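PDB 5H9D: farnesyl pyrophosphate synthetase from Staphylococcus aureus, which probably catalyses, with magnesium, the chain elongation that yields heptaprenyl diphosphate, as the catalytic component of a two-subunit synthase. Local coordinates for residues A[161-164]-A[165-169]; A[140-143]-A[144-148]; A[6-9]-A[10-14]; A[41-44]-A[45-49]; A[246-249]-A[250-254]. One frame throughout, in Å; residues are numbered along the deposited sequence.

Contact 1. Residues A[161-164]-A[165-169]; sequences YLRR and INRKT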
# COMPACT_ATOMS: atom_id res chain seq x y z
N TYR A 161 15.56 -13.63 2.06
CA TYR A 161 14.14 -13.95 1.88
C TYR A 161 13.41 -13.40 3.09
O TYR A 161 12.30 -12.92 2.97
CB TYR A 161 13.93 -15.47 1.74
CG TYR A 161 12.56 -15.94 2.20
CD1 TYR A 161 12.29 -16.08 3.58
CD2 TYR A 161 11.52 -16.12 1.30
CE1 TYR A 161 11.04 -16.38 4.04
CE2 TYR A 161 10.23 -16.43 1.75
CZ TYR A 161 10.00 -16.55 3.13
OH TYR A 161 8.73 -16.77 3.64
N LEU A 162 14.04 -13.47 4.26
CA LEU A 162 13.46 -12.96 5.51
C LEU A 162 13.27 -11.43 5.49
O LEU A 162 12.27 -10.89 6.00
CB LEU A 162 14.36 -13.31 6.69
CG LEU A 162 14.45 -14.79 7.05
CD1 LEU A 162 15.26 -14.89 8.31
CD2 LEU A 162 13.06 -15.41 7.26
N ARG A 163 14.25 -10.76 4.91
CA ARG A 163 14.24 -9.31 4.82
C ARG A 163 13.08 -8.92 3.89
O ARG A 163 12.46 -7.86 4.04
CB ARG A 163 15.62 -8.86 4.30
CG ARG A 163 15.92 -7.38 4.32
CD ARG A 163 17.42 -7.14 4.55
NE ARG A 163 18.24 -8.06 3.77
CZ ARG A 163 19.53 -8.29 4.01
NH1 ARG A 163 20.15 -7.66 5.01
NH2 ARG A 163 20.21 -9.17 3.28
N ARG A 164 12.77 -9.83 2.97
CA ARG A 164 11.71 -9.64 1.98
C ARG A 164 10.32 -9.87 2.56
O ARG A 164 9.37 -9.22 2.12
CB ARG A 164 11.92 -10.58 0.77
CG ARG A 164 11.09 -10.25 -0.50
CD ARG A 164 11.63 -10.97 -1.77
NE ARG A 164 11.22 -12.38 -1.82
CZ ARG A 164 12.02 -13.40 -2.11
NH1 ARG A 164 13.31 -13.20 -2.40
NH2 ARG A 164 11.56 -14.64 -2.07
N ILE A 165 10.18 -10.78 3.52
CA ILE A 165 8.84 -10.98 4.07
C ILE A 165 8.63 -10.04 5.24
O ILE A 165 7.52 -9.90 5.77
CB ILE A 165 8.58 -12.45 4.49
CG1 ILE A 165 9.51 -12.85 5.62
CG2 ILE A 165 8.74 -13.36 3.28
CD1 ILE A 165 9.16 -14.17 6.15
N ASN A 166 9.70 -9.37 5.63
CA ASN A 166 9.63 -8.40 6.69
C ASN A 166 8.97 -7.12 6.15
O ASN A 166 8.02 -6.58 6.75
CB ASN A 166 11.01 -8.07 7.19
CG ASN A 166 10.99 -6.93 8.18
OD1 ASN A 166 10.36 -7.03 9.24
ND2 ASN A 166 11.66 -5.83 7.83
N ARG A 167 9.46 -6.62 5.01
CA ARG A 167 8.90 -5.42 4.39
C ARG A 167 7.51 -5.74 3.82
O ARG A 167 6.53 -5.01 4.06
CB ARG A 167 9.78 -4.93 3.25
CG ARG A 167 11.20 -4.57 3.62
CD ARG A 167 12.07 -4.56 2.36
NE ARG A 167 13.48 -4.72 2.68
CZ ARG A 167 14.29 -3.73 3.05
NH1 ARG A 167 13.83 -2.48 3.14
NH2 ARG A 167 15.55 -4.01 3.38
N LYS A 168 7.44 -6.82 3.06
CA LYS A 168 6.20 -7.27 2.43
C LYS A 168 5.00 -7.56 3.35
O LYS A 168 3.88 -7.21 2.99
CB LYS A 168 6.52 -8.51 1.58
CG LYS A 168 5.36 -9.40 1.11
CD LYS A 168 5.93 -10.63 0.37
CE LYS A 168 4.99 -11.84 0.32
NZ LYS A 168 3.83 -11.73 -0.65
N THR A 169 5.22 -8.14 4.53
CA THR A 169 4.09 -8.50 5.39
C THR A 169 4.18 -8.19 6.88
O THR A 169 3.23 -7.68 7.47
CB THR A 169 3.81 -10.01 5.27
OG1 THR A 169 3.62 -10.34 3.89
CG2 THR A 169 2.57 -10.40 6.03

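Contact 2. Residues A[140-143]-A[144-148]; sequences VCRG and ELFQF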
# COMPACT_ATOMS: atom_id res chain seq x y z
N VAL A 140 7.73 -0.93 2.49
CA VAL A 140 6.89 -1.98 2.00
C VAL A 140 6.99 -1.96 0.50
O VAL A 140 7.32 -2.95 -0.11
CB VAL A 140 5.42 -1.81 2.39
CG1 VAL A 140 4.60 -2.88 1.69
CG2 VAL A 140 5.25 -1.94 3.89
N CYS A 141 6.74 -0.80 -0.09
CA CYS A 141 6.77 -0.66 -1.54
C CYS A 141 8.10 -1.02 -2.16
O CYS A 141 8.14 -1.76 -3.14
CB CYS A 141 6.38 0.76 -1.96
SG CYS A 141 4.76 1.34 -1.32
N ARG A 142 9.20 -0.51 -1.61
CA ARG A 142 10.47 -0.86 -2.23
C ARG A 142 10.65 -2.35 -2.06
O ARG A 142 11.29 -3.01 -2.89
CB ARG A 142 11.65 -0.03 -1.66
CG ARG A 142 12.03 -0.23 -0.18
CD ARG A 142 12.82 1.01 0.29
NE ARG A 142 13.50 1.62 -0.85
CZ ARG A 142 14.75 1.33 -1.23
NH1 ARG A 142 15.45 0.45 -0.54
NH2 ARG A 142 15.27 1.88 -2.31
N GLY A 143 10.05 -2.90 -1.01
CA GLY A 143 10.11 -4.34 -0.83
C GLY A 143 9.45 -4.99 -2.04
O GLY A 143 10.09 -5.70 -2.81
N GLU A 144 8.15 -4.72 -2.22
CA GLU A 144 7.40 -5.28 -3.34
C GLU A 144 8.14 -5.19 -4.65
O GLU A 144 7.94 -6.02 -5.53
CB GLU A 144 6.03 -4.60 -3.46
CG GLU A 144 4.94 -5.23 -2.56
CD GLU A 144 3.66 -4.38 -2.47
OE1 GLU A 144 3.68 -3.35 -1.75
OE2 GLU A 144 2.65 -4.75 -3.12
N LEU A 145 9.02 -4.20 -4.77
CA LEU A 145 9.79 -4.02 -5.98
C LEU A 145 10.97 -5.00 -6.05
O LEU A 145 11.23 -5.59 -7.11
CB LEU A 145 10.29 -2.58 -6.10
CG LEU A 145 9.33 -1.55 -6.71
CD1 LEU A 145 9.87 -0.15 -6.52
CD2 LEU A 145 9.15 -1.85 -8.17
N PHE A 146 11.69 -5.17 -4.94
CA PHE A 146 12.83 -6.10 -4.96
C PHE A 146 12.35 -7.53 -5.20
O PHE A 146 13.06 -8.34 -5.78
CB PHE A 146 13.66 -6.02 -3.67
CG PHE A 146 14.33 -4.69 -3.48
CD1 PHE A 146 14.91 -4.04 -4.55
CD2 PHE A 146 14.33 -4.06 -2.24
CE1 PHE A 146 15.47 -2.79 -4.40
CE2 PHE A 146 14.90 -2.80 -2.08
CZ PHE A 146 15.47 -2.17 -3.17
N GLN A 147 11.12 -7.81 -4.77
CA GLN A 147 10.52 -9.13 -4.94
C GLN A 147 10.21 -9.41 -6.40
O GLN A 147 10.46 -10.51 -6.90
CB GLN A 147 9.24 -9.21 -4.09
CG GLN A 147 8.33 -10.41 -4.36
CD GLN A 147 7.20 -10.50 -3.34
OE1 GLN A 147 7.43 -10.80 -2.16
NE2 GLN A 147 5.98 -10.24 -3.79
N PHE A 148 9.66 -8.40 -7.09
CA PHE A 148 9.33 -8.51 -8.51
C PHE A 148 10.62 -8.61 -9.32
O PHE A 148 10.68 -9.27 -10.36
CB PHE A 148 8.53 -7.27 -8.94
CG PHE A 148 8.10 -7.30 -10.39
CD1 PHE A 148 9.06 -7.23 -11.42
CD2 PHE A 148 6.74 -7.39 -10.72
CE1 PHE A 148 8.67 -7.25 -12.75
CE2 PHE A 148 6.34 -7.41 -12.05
CZ PHE A 148 7.31 -7.34 -13.06

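Contact 3. Residues A[6-9]-A[10-14]; sequences MNNE and IKKVE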
# COMPACT_ATOMS: atom_id res chain seq x y z
N MET A 6 -14.02 -9.71 20.72
CA MET A 6 -13.34 -9.46 19.47
C MET A 6 -14.37 -9.34 18.37
O MET A 6 -14.45 -8.33 17.68
CB MET A 6 -12.37 -10.61 19.17
CG MET A 6 -11.18 -10.21 18.30
SD MET A 6 -9.72 -9.72 19.21
CE MET A 6 -10.36 -8.42 20.13
N ASN A 7 -15.19 -10.38 18.21
CA ASN A 7 -16.23 -10.38 17.19
C ASN A 7 -16.95 -9.05 17.16
O ASN A 7 -17.10 -8.44 16.11
CB ASN A 7 -17.24 -11.49 17.48
CG ASN A 7 -16.79 -12.83 16.97
OD1 ASN A 7 -15.60 -13.05 16.74
ND2 ASN A 7 -17.74 -13.76 16.80
N ASN A 8 -17.39 -8.61 18.32
CA ASN A 8 -18.10 -7.37 18.44
C ASN A 8 -17.19 -6.22 18.02
O ASN A 8 -17.63 -5.29 17.36
CB ASN A 8 -18.59 -7.19 19.89
CG ASN A 8 -19.23 -5.82 20.15
OD1 ASN A 8 -20.26 -5.48 19.55
ND2 ASN A 8 -18.63 -5.04 21.04
N GLU A 9 -15.91 -6.30 18.39
CA GLU A 9 -15.01 -5.20 18.04
C GLU A 9 -14.78 -5.10 16.56
O GLU A 9 -14.75 -3.99 16.03
CB GLU A 9 -13.66 -5.33 18.74
CG GLU A 9 -13.67 -5.08 20.24
CD GLU A 9 -14.34 -3.79 20.63
OE1 GLU A 9 -15.52 -3.84 21.03
OE2 GLU A 9 -13.70 -2.72 20.54
N ILE A 10 -14.63 -6.24 15.89
CA ILE A 10 -14.42 -6.28 14.44
C ILE A 10 -15.61 -5.71 13.67
O ILE A 10 -15.43 -5.08 12.64
CB ILE A 10 -14.17 -7.74 13.94
CG1 ILE A 10 -12.99 -8.35 14.67
CG2 ILE A 10 -13.92 -7.75 12.44
CD1 ILE A 10 -11.70 -7.61 14.46
N LYS A 11 -16.83 -5.91 14.17
CA LYS A 11 -18.01 -5.38 13.48
C LYS A 11 -18.03 -3.85 13.54
O LYS A 11 -18.42 -3.18 12.59
CB LYS A 11 -19.31 -5.91 14.11
CG LYS A 11 -19.48 -7.41 14.00
CD LYS A 11 -20.93 -7.84 14.24
CE LYS A 11 -21.04 -9.37 14.29
NZ LYS A 11 -20.41 -10.00 15.51
N LYS A 12 -17.59 -3.29 14.67
CA LYS A 12 -17.57 -1.86 14.79
C LYS A 12 -16.56 -1.30 13.81
O LYS A 12 -16.77 -0.25 13.22
CB LYS A 12 -17.26 -1.47 16.23
CG LYS A 12 -18.13 -2.20 17.20
CD LYS A 12 -18.66 -1.32 18.30
CE LYS A 12 -17.65 -1.07 19.36
NZ LYS A 12 -18.30 -0.44 20.54
N VAL A 13 -15.46 -2.01 13.60
CA VAL A 13 -14.49 -1.51 12.63
C VAL A 13 -15.01 -1.73 11.20
O VAL A 13 -14.75 -0.93 10.31
CB VAL A 13 -13.10 -2.17 12.81
CG1 VAL A 13 -12.21 -1.84 11.63
CG2 VAL A 13 -12.44 -1.65 14.09
N GLU A 14 -15.76 -2.79 10.99
CA GLU A 14 -16.29 -3.13 9.67
C GLU A 14 -17.38 -2.15 9.19
O GLU A 14 -17.55 -1.93 8.00
CB GLU A 14 -16.87 -4.55 9.71
CG GLU A 14 -17.12 -5.16 8.36
CD GLU A 14 -15.83 -5.44 7.63
OE1 GLU A 14 -15.88 -5.97 6.49
OE2 GLU A 14 -14.75 -5.13 8.20

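Contact 4. Residues A[41-44]-A[45-49]; sequences KRVR and PAFVI. With PO4 (phosphate ion), chain G.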
# COMPACT_ATOMS: atom_id res chain seq x y z
N LYS A 41 -9.87 -11.84 6.74
CA LYS A 41 -9.87 -11.96 8.20
C LYS A 41 -9.66 -10.74 9.08
O LYS A 41 -9.64 -10.86 10.30
CB LYS A 41 -8.88 -13.05 8.62
CG LYS A 41 -7.58 -13.06 7.80
CD LYS A 41 -6.75 -14.33 8.04
CE LYS A 41 -5.56 -14.37 7.13
NZ LYS A 41 -5.94 -14.48 5.70
N ARG A 42 -9.50 -9.57 8.47
CA ARG A 42 -9.34 -8.37 9.27
C ARG A 42 -8.35 -8.52 10.42
O ARG A 42 -8.60 -8.03 11.53
CB ARG A 42 -10.71 -7.99 9.83
CG ARG A 42 -11.81 -7.97 8.81
CD ARG A 42 -11.65 -6.79 7.83
NE ARG A 42 -12.77 -6.73 6.90
CZ ARG A 42 -12.93 -7.54 5.86
NH1 ARG A 42 -12.05 -8.47 5.60
NH2 ARG A 42 -13.99 -7.41 5.07
N VAL A 43 -7.22 -9.18 10.17
CA VAL A 43 -6.23 -9.36 11.24
C VAL A 43 -5.61 -8.03 11.70
O VAL A 43 -5.52 -7.81 12.89
CB VAL A 43 -5.12 -10.39 10.82
CG1 VAL A 43 -5.52 -11.06 9.53
CG2 VAL A 43 -3.76 -9.73 10.65
N ARG A 44 -5.20 -7.17 10.76
CA ARG A 44 -4.59 -5.87 11.10
C ARG A 44 -5.49 -5.08 12.05
O ARG A 44 -5.05 -4.64 13.11
CB ARG A 44 -4.29 -5.07 9.82
CG ARG A 44 -2.83 -5.15 9.34
CD ARG A 44 -2.67 -5.32 7.83
NE ARG A 44 -3.17 -6.62 7.39
CZ ARG A 44 -2.45 -7.51 6.72
NH1 ARG A 44 -1.20 -7.26 6.39
NH2 ARG A 44 -3.00 -8.66 6.37
N PRO A 45 -6.77 -4.86 11.68
CA PRO A 45 -7.64 -4.12 12.60
C PRO A 45 -7.68 -4.81 13.96
O PRO A 45 -7.72 -4.16 15.00
CB PRO A 45 -8.99 -4.17 11.91
CG PRO A 45 -8.59 -4.11 10.47
CD PRO A 45 -7.43 -5.04 10.38
N ALA A 46 -7.65 -6.15 13.94
CA ALA A 46 -7.72 -6.95 15.15
C ALA A 46 -6.54 -6.66 16.05
O ALA A 46 -6.71 -6.37 17.23
CB ALA A 46 -7.80 -8.45 14.83
N PHE A 47 -5.33 -6.73 15.51
CA PHE A 47 -4.17 -6.44 16.33
C PHE A 47 -4.15 -5.01 16.86
O PHE A 47 -3.60 -4.77 17.91
CB PHE A 47 -2.89 -6.75 15.55
CG PHE A 47 -2.52 -8.19 15.59
CD1 PHE A 47 -2.33 -8.83 16.80
CD2 PHE A 47 -2.42 -8.92 14.43
CE1 PHE A 47 -2.04 -10.17 16.85
CE2 PHE A 47 -2.14 -10.27 14.46
CZ PHE A 47 -1.95 -10.90 15.67
N VAL A 48 -4.75 -4.07 16.14
CA VAL A 48 -4.77 -2.69 16.59
C VAL A 48 -5.67 -2.57 17.84
O VAL A 48 -5.25 -2.01 18.86
CB VAL A 48 -5.27 -1.73 15.49
CG1 VAL A 48 -5.29 -0.31 16.00
CG2 VAL A 48 -4.39 -1.83 14.28
N ILE A 49 -6.91 -3.08 17.75
CA ILE A 49 -7.82 -3.05 18.90
C ILE A 49 -7.06 -3.70 20.09
O ILE A 49 -6.76 -3.02 21.06
CB ILE A 49 -9.18 -3.82 18.58
CG1 ILE A 49 -10.23 -2.87 17.98
CG2 ILE A 49 -9.79 -4.42 19.85
CD1 ILE A 49 -10.08 -2.66 16.51
P PO4 G . -6.59 -11.60 3.00
O1 PO4 G . -5.82 -12.71 3.64
O2 PO4 G . -7.38 -10.88 4.05
O3 PO4 G . -5.65 -10.66 2.35
O4 PO4 G . -7.51 -12.16 1.98

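Contact 5. Residues A[246-249]-A[250-254]; sequences PDFK and LKIEQ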
# COMPACT_ATOMS: atom_id res chain seq x y z
N PRO A 246 21.57 -30.45 -4.08
CA PRO A 246 22.25 -29.89 -5.26
C PRO A 246 21.62 -30.22 -6.62
O PRO A 246 21.93 -29.55 -7.62
CB PRO A 246 23.69 -30.40 -5.12
CG PRO A 246 23.56 -31.62 -4.26
CD PRO A 246 22.52 -31.21 -3.25
N ASP A 247 20.76 -31.22 -6.69
CA ASP A 247 20.10 -31.55 -7.97
C ASP A 247 18.97 -30.54 -8.17
O ASP A 247 18.81 -29.96 -9.24
CB ASP A 247 19.48 -32.95 -7.95
CG ASP A 247 20.49 -34.03 -7.72
OD1 ASP A 247 20.23 -34.93 -6.89
OD2 ASP A 247 21.55 -33.97 -8.38
N PHE A 248 18.17 -30.37 -7.11
CA PHE A 248 17.05 -29.46 -7.10
C PHE A 248 17.57 -28.03 -7.29
O PHE A 248 16.91 -27.20 -7.92
CB PHE A 248 16.29 -29.59 -5.78
CG PHE A 248 14.99 -28.83 -5.74
CD1 PHE A 248 13.88 -29.28 -6.45
CD2 PHE A 248 14.87 -27.66 -4.99
CE1 PHE A 248 12.68 -28.58 -6.41
CE2 PHE A 248 13.68 -26.96 -4.95
CZ PHE A 248 12.58 -27.41 -5.66
N LYS A 249 18.75 -27.74 -6.75
CA LYS A 249 19.30 -26.40 -6.90
C LYS A 249 19.54 -26.07 -8.38
O LYS A 249 19.24 -24.98 -8.85
CB LYS A 249 20.60 -26.27 -6.10
CG LYS A 249 21.18 -24.86 -6.16
CD LYS A 249 22.37 -24.70 -5.24
CE LYS A 249 22.97 -23.31 -5.42
NZ LYS A 249 24.19 -23.13 -4.57
N LEU A 250 20.08 -27.03 -9.12
CA LEU A 250 20.34 -26.81 -10.54
C LEU A 250 18.99 -26.85 -11.25
O LEU A 250 18.79 -26.20 -12.27
CB LEU A 250 21.28 -27.90 -11.06
CG LEU A 250 22.55 -28.04 -10.20
CD1 LEU A 250 23.10 -29.47 -10.24
CD2 LEU A 250 23.57 -27.00 -10.68
N LYS A 251 18.06 -27.60 -10.68
CA LYS A 251 16.74 -27.71 -11.26
C LYS A 251 15.99 -26.39 -11.13
O LYS A 251 15.06 -26.10 -11.90
CB LYS A 251 15.97 -28.84 -10.58
CG LYS A 251 14.64 -29.15 -11.24
CD LYS A 251 14.15 -30.53 -10.83
CE LYS A 251 12.72 -30.79 -11.31
NZ LYS A 251 12.64 -30.69 -12.80
N ILE A 252 16.42 -25.58 -10.16
CA ILE A 252 15.81 -24.27 -9.93
C ILE A 252 16.56 -23.19 -10.69
O ILE A 252 15.96 -22.23 -11.15
CB ILE A 252 15.77 -23.95 -8.41
CG1 ILE A 252 14.76 -24.88 -7.71
CG2 ILE A 252 15.38 -22.48 -8.18
CD1 ILE A 252 13.33 -24.75 -8.22
N GLU A 253 17.87 -23.36 -10.83
CA GLU A 253 18.69 -22.41 -11.57
C GLU A 253 18.21 -22.27 -13.01
O GLU A 253 18.38 -21.23 -13.62
CB GLU A 253 20.16 -22.85 -11.64
CG GLU A 253 21.01 -22.70 -10.38
CD GLU A 253 22.50 -22.84 -10.69
OE1 GLU A 253 22.85 -23.44 -11.75
OE2 GLU A 253 23.34 -22.36 -9.89
N GLN A 254 17.65 -23.34 -13.57
CA GLN A 254 17.20 -23.31 -14.97
C GLN A 254 15.74 -22.95 -15.11
O GLN A 254 15.21 -23.00 -16.23
CB GLN A 254 17.38 -24.68 -15.64
CG GLN A 254 18.67 -25.42 -15.36
CD GLN A 254 19.90 -24.67 -15.82
OE1 GLN A 254 20.03 -24.35 -16.99
NE2 GLN A 254 20.81 -24.40 -14.89

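Contact 1. Residues A[161-164]-A[165-169]
Tyr161 and Ile165, one helical turn apart, make the apolar half of this contact. The methyl CG2 of Ile165 sits over one face of the Tyr161 ring in a CH-pi contact, 3.9 Å from the ring centroid and 29° off the ring normal. It leans toward the phenol end, where Ile165 CG2 comes within 3.4 Å of Tyr161 CZ. The other branch follows the CE1 side, with Ile165 CD1 3.6 Å from Tyr161 CE1. Ile165 carries CG1 between its backbone N and carbonyl carbon (chi1 64°), and CG2 then falls beside the N, which sets that methyl over the ring. Leu162 CD2 lies in the plane of the ring, at its edge, and 4.2 Å from Ile165 CD1.

All this happens on helix 158-183 of the mainly helical prenyl synthase fold. The Tyr161 hydroxyl is hydrogen-bonded to Asp210, part of the second aspartate-rich motif of the family on helix 188-215, while Arg164 forms a salt bridge with Asp150 and also bonds the carbonyl of Ile234.

Among the charged groups, Arg163 and Arg167 run side by side in the same direction. Arg167 NH2 lies 3.5 Å from Arg163 CG, which meets the edge of that guanidinium. The two guanidinium planes are 39° apart, and the like charges, Arg163 NE and Arg167 NH2, stay 4.9 Å from each other.

Backbone bonds are mostly weak here; the sounder one joins Lys168 N to Arg164 O at 3.2 Å, and the helix widens into a pi-type turn over 166-169.

Contact 2. Residues A[140-143]-A[144-148]
Arg142 O is held by the backbone N-H of Phe146, with Phe146 N 3.0 Å from Arg142 O. The same oxygen lies over one face of the Phe146 ring, toward its rim, 3.3 Å from Phe146 CD2. The Arg142 guanidinium stands nearly perpendicular to the ring, the planes 83° apart, and Arg142 NH1 reaches the ring's edge in plane, 3.6 Å from Phe146 CE2; in turn, Phe146 CZ lies over a face of the guanidinium. CG of Arg142, lodged between the backbone N and carbonyl carbon (chi1 65°), starts back toward the helix's beginning; the bend at chi3 (-27°) brings the guanidinium forward to the ring.

This is the outer face of helix 127-150, where subunit 1 of the synthase, a different chain, docks. Arg142 NH2 donates to the carbonyl of Arg15 of that subunit, whose Leu72 packs on Leu145 and whose His69 ring meets Phe148.

The extended Glu144 side chain goes another way, alongside Val140, with Glu144 OE1 3.6 Å from Val140 CG1; its OE2 lies close to Asp82 of the first aspartate-rich motif, two like charges together. A straight backbone bond, Glu144 N to Val140 O at 2.9 Å, joins the same residues.

Contact 3. Residues A[6-9]-A[10-14]
Glu9 and Lys12 run alongside each other in one direction, but they fall short of a salt bridge: Glu9 OE1 is 4.4 Å from Lys12 NZ and nearer, at 3.9 Å, to the methylene Lys12 CE. A residual attraction between the charges is likely. Lys11 bends at its last torsion (chi4 69°) and brings its ammonium back over the preceding turn, with Lys11 NZ 4.0 Å from Asn7 CB. Met6 and Ile10 touch loosely, Met6 CG lying 4.5 Å from Ile10 CG1.

Behind these side chains is the regular backbone of helix 6-20. The bond from Ile10 N to Met6 O, 2.8 Å, is almost collinear with the carbonyl, and Val13 N reaches Glu9 O at 3.2 Å. Outside the two segments, Glu9 OE2 accepts from Tyr65 and Thr60, which hold the carboxylate on the inner side of the helix.

The stretch belongs to a predicted coiled coil, and in the fold it lies against two helices of its own chain. Ile10 packs on Ala46 and Met6 on Leu50 of helix 43-51, whereas Val13 reaches both Ile49 of that helix and Ala68 and Val69 of helix 62-85.

Contact 4. Residues A[41-44]-A[45-49]
Val43 comes up to the CD2 side of the Phe47 ring: the methyl Val43 CG2 is 4.1 Å from Phe47 CD2, and the carbonyl oxygen Val43 O is 3.6 Å from the same CD2. Phe47 has its CG beside the backbone N (chi1 -82°), which sends the ring back along the helix toward Val43. Leu307 and Leu310 of helix 302-315 pack on it as well. The pyrrolidine of Pro45 rests on the start of the helix, with Pro45 CD 3.4 Å from Arg42 O.

Arg42 is the N-cap residue of helix 43-51. Its carbonyl opens the helical bonding by accepting Ala46 N, 3.2 Å from Arg42 O, and next comes the straighter bond of Phe47 N to Val43 O at 2.8 Å. The Arg42 guanidinium forms a salt bridge with Glu14 on helix 6-20, and Arg44 packs on helices 62-85 and 158-183.

Just ahead of the helix, Lys41 NZ donates to the phosphate oxygen O1 at 2.7 Å. The ion probably came from the crystallisation liquor, yet its place beside the Gly-Gly-Lys-x-x-Arg motif, whose last residue corresponds to Arg44, is consistent with the basic pocket where relatives hold the diphosphate of isopentenyl diphosphate.

Contact 5. Residues A[246-249]-A[250-254]
Helix 246-253 is a short one, its backbone carried by bonds such as Lys251 N to Asp247 O and Glu253 N to Lys249 O, both 2.9 Å, and it leaves helical geometry at Gln254. The side-chain contact is that of Phe248 with Ile252, an i to i+4 aromatic-aliphatic pair on the inward face of this helix of the prenyl synthase fold. Ile252 CG1 lies over one face of the Phe248 ring, 3.9 Å from the centroid and 23° off the normal, a CH-pi contact. The methylene is displaced toward the rim, and Phe248 CE2 is its closest ring atom at 3.6 Å; the terminal methyl carries on along the ring, putting Ile252 CD1 3.8 Å from Phe248 CZ. With CG anti to the backbone N (chi1 -172°), the Phe248 ring lies where the isoleucine one turn on can cross it.

On another side, Lys249 NZ and Glu253 OE2, opposite charges, are 5.4 Å apart, so any attraction is probably slight.

Lys251 points elsewhere, to a salt bridge with Glu263. The helix leans on its neighbours through the Phe248 and Ile252 pair: Cys267 of helix 261-272 touches both residues, as does Met242 of helix 236-243, and Ile238 closes in on Phe248.

Overall arrangement
The five contacts fall into two touching pairs and one outlier. Contacts 1 and 2, centres 9 Å apart, lie on successive helices, Arg167 CD packing 3.7 Å from Gly143 CA. Contacts 3 and 4, also with centres 9 Å apart, are tied by the salt bridge from Glu14 OE1 to Arg42 NH2, 2.8 Å. The pairs stand on opposite sides of the chain's centre, but contact 4 comes within about 5 Å of contact 1 at the nearest atoms. Contacts 1 and 2 reach the two aspartate-rich motifs through Asp210 and Asp82, while Lys41 of contact 4 holds the phosphate, consistent with the isopentenyl diphosphate side of the site. Contact 5 lies at the far end, its centre about 24 Å from contact 1 and 48 Å from contact 3.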